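Local coordinates for putative phosphatase (DUF442) (Shewanella putrefaciens, PDB 3GXG), which is a putative phosphatase of the protein tyrosine and dual-specificity phosphatase clan and probably hydrolyses phosphate esters, though its substrate is unknown, at residues A106-S111 / P133-L138. Sequence-based numbering, arbitrary orientation. Where two conformers were deposited one is given.
Sequences ANYRAS and PWNDEL. With SO4 (sulfate ion), chain E.
Glu137 OE2 is approached by two groups: the Tyr108 hydroxyl, OH to OE2 3.3 Å in a weak contact, and Asn135 ND2, which donates to OE2 at 3.1 Å. The carbonyl oxygen of Tyr108 takes the indole N-H of Trp134, NE1 to O 2.9 Å, in a bent bond (136° at the hydrogen) whose donor sits tilted out of the carbonyl plane. Ser111 OG lies at the edge of that indole and donates to Asn107 O at 2.7 Å, coming in nearly along the C=O axis. Tyr108 turns its ring edge onto the indole face: CD2 stands 3.7 Å from Trp134 CD2, with the ring planes 71° apart in a T-shaped stack. With CG of Tyr108 anti to its carbonyl carbon (chi1 -68°), the ring reaches out beside Pro133, whose backbone carbonyl carbon lies over one face. A water bridges Ala106 O and Pro133 O. The segment 106-111 leads from strand 100-103 into helix 108-120, where cysteine-dependent phosphatases carry their phosphate-binding loop; the sulfate there, probably from the crystallisation liquor, is consistent with such a role. Backbone N-H groups of Leu105, Ala106, Tyr108 and Arg109 bind the anion, and Arg109 adds side-chain NE and NH2, NH2 to sulfate O1 at 2.7 Å, while its NH1 donates to Val75 O. Asn107 ND2 donates to Ala14 O and Ser24 OG, and lies 3.7 Å from Pro133 CG.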
loop_
_atom_site.group_PDB
_atom_site.type_symbol
_atom_site.label_atom_id
_atom_site.label_comp_id
_atom_site.label_asym_id
_atom_site.label_seq_id
_atom_site.Cartn_x
_atom_site.Cartn_y
_atom_site.Cartn_z
ATOM N N ALA A 106 4.486 1.045 6.794
ATOM C CA ALA A 106 4.024 0.003 7.737
ATOM C C ALA A 106 2.631 -0.559 7.401
ATOM O O ALA A 106 1.965 -1.222 8.222
ATOM C CB ALA A 106 4.092 0.503 9.190
ATOM N N ASN A 107 2.226 -0.297 6.171
ATOM C CA ASN A 107 0.973 -0.788 5.562
ATOM C C ASN A 107 -0.297 -0.216 6.216
ATOM O O ASN A 107 -1.351 -0.825 6.120
ATOM C CB ASN A 107 0.929 -2.329 5.549
ATOM C CG ASN A 107 0.025 -2.895 4.448
ATOM O OD1 ASN A 107 -0.490 -2.170 3.623
ATOM N ND2 ASN A 107 -0.164 -4.207 4.461
ATOM N N TYR A 108 -0.230 0.980 6.793
ATOM C CA TYR A 108 -1.491 1.656 7.170
ATOM C C TYR A 108 -2.192 2.276 5.938
ATOM O O TYR A 108 -3.292 1.876 5.546
ATOM C CB TYR A 108 -1.265 2.718 8.266
ATOM C CG TYR A 108 -0.882 2.147 9.615
ATOM C CD1 TYR A 108 0.408 1.771 9.885
ATOM C CD2 TYR A 108 -1.823 2.001 10.590
ATOM C CE1 TYR A 108 0.773 1.255 11.130
ATOM C CE2 TYR A 108 -1.503 1.481 11.842
ATOM C CZ TYR A 108 -0.200 1.085 12.089
ATOM O OH TYR A 108 0.116 0.584 13.338
ATOM N N ARG A 109 -1.527 3.251 5.310
ATOM C CA ARG A 109 -2.080 3.875 4.104
ATOM C C ARG A 109 -2.424 2.860 3.029
ATOM O O ARG A 109 -3.504 2.921 2.404
ATOM C CB ARG A 109 -1.072 4.876 3.531
ATOM C CG ARG A 109 -1.023 6.172 4.372
ATOM C CD ARG A 109 0.127 7.122 4.027
ATOM N NE ARG A 109 1.373 6.692 4.633
ATOM C CZ ARG A 109 2.411 7.487 4.828
ATOM N NH1 ARG A 109 2.372 8.750 4.453
ATOM N NH2 ARG A 109 3.507 7.020 5.433
ATOM N N ALA A 110 -1.493 1.932 2.774
ATOM C CA ALA A 110 -1.657 0.996 1.650
ATOM C C ALA A 110 -2.836 0.018 1.893
ATOM O O ALA A 110 -3.629 -0.227 1.002
ATOM C CB ALA A 110 -0.331 0.256 1.395
ATOM N N SER A 111 -2.957 -0.535 3.093
ATOM C CA SER A 111 -4.096 -1.405 3.389
ATOM C C SER A 111 -5.423 -0.680 3.299
ATOM O O SER A 111 -6.388 -1.255 2.829
ATOM C CB SER A 111 -3.954 -2.159 4.718
ATOM O OG SER A 111 -3.995 -1.309 5.844
ATOM N N PRO A 133 -3.296 -4.368 9.501
ATOM C CA PRO A 133 -2.180 -3.564 10.036
ATOM C C PRO A 133 -2.583 -2.428 10.969
ATOM O O PRO A 133 -1.760 -1.944 11.752
ATOM C CB PRO A 133 -1.508 -3.023 8.774
ATOM C CG PRO A 133 -1.808 -4.006 7.760
ATOM C CD PRO A 133 -3.240 -4.436 8.045
ATOM N N TRP A 134 -3.848 -2.020 10.916
ATOM C CA TRP A 134 -4.365 -0.952 11.755
ATOM C C TRP A 134 -4.689 -1.381 13.178
ATOM O O TRP A 134 -4.925 -0.535 14.029
ATOM C CB TRP A 134 -5.650 -0.372 11.118
ATOM C CG TRP A 134 -5.413 0.413 9.888
ATOM C CD1 TRP A 134 -5.055 -0.050 8.646
ATOM C CD2 TRP A 134 -5.459 1.851 9.781
ATOM N NE1 TRP A 134 -4.897 1.019 7.778
ATOM C CE2 TRP A 134 -5.129 2.182 8.458
ATOM C CE3 TRP A 134 -5.772 2.875 10.681
ATOM C CZ2 TRP A 134 -5.091 3.500 8.007
ATOM C CZ3 TRP A 134 -5.715 4.168 10.249
ATOM C CH2 TRP A 134 -5.375 4.478 8.912
ATOM N N ASN A 135 -4.733 -2.689 13.443
ATOM C CA ASN A 135 -5.317 -3.223 14.699
ATOM C C ASN A 135 -6.534 -2.381 15.153
ATOM O O ASN A 135 -7.484 -2.277 14.388
ATOM C CB ASN A 135 -4.228 -3.476 15.783
ATOM C CG ASN A 135 -3.457 -2.241 16.173
ATOM O OD1 ASN A 135 -3.835 -1.563 17.130
ATOM N ND2 ASN A 135 -2.369 -1.934 15.449
ATOM N N ASP A 136 -6.532 -1.777 16.333
ATOM C CA ASP A 136 -7.730 -1.019 16.710
ATOM C C ASP A 136 -7.492 0.479 16.699
ATOM O O ASP A 136 -8.190 1.237 17.355
ATOM C CB ASP A 136 -8.356 -1.527 18.009
ATOM C CG ASP A 136 -7.475 -1.316 19.219
ATOM O OD1 ASP A 136 -6.313 -0.884 19.067
ATOM O OD2 ASP A 136 -7.963 -1.615 20.328
ATOM N N GLU A 137 -6.533 0.900 15.866
ATOM C CA GLU A 137 -6.146 2.322 15.820
ATOM C C GLU A 137 -7.014 3.266 14.972
ATOM O O GLU A 137 -6.851 4.475 15.084
ATOM C CB GLU A 137 -4.706 2.462 15.362
ATOM C CG GLU A 137 -3.734 1.714 16.253
ATOM C CD GLU A 137 -2.297 1.875 15.843
ATOM O OE1 GLU A 137 -1.932 2.914 15.256
ATOM O OE2 GLU A 137 -1.481 0.963 16.161
ATOM N N LEU A 138 -7.906 2.765 14.112
ATOM C CA LEU A 138 -8.597 3.694 13.194
ATOM C C LEU A 138 -9.262 4.868 13.930
ATOM O O LEU A 138 -9.160 6.028 13.493
ATOM C CB LEU A 138 -9.622 2.976 12.314
ATOM C CG LEU A 138 -10.374 3.845 11.290
ATOM C CD1 LEU A 138 -9.433 4.600 10.384
ATOM C CD2 LEU A 138 -11.341 2.949 10.426
HETATM S S SO4 E . 2.247 4.058 6.986
HETATM O O1 SO4 E . 3.304 4.376 6.041
HETATM O O2 SO4 E . 2.211 2.616 7.135
HETATM O O3 SO4 E . 2.580 4.707 8.257
HETATM O O4 SO4 E . 0.952 4.549 6.422
HETATM O O HOH W 1 1.287 -2.072 10.722
HETATM O O HOH W 2 0.288 -2.749 12.949
#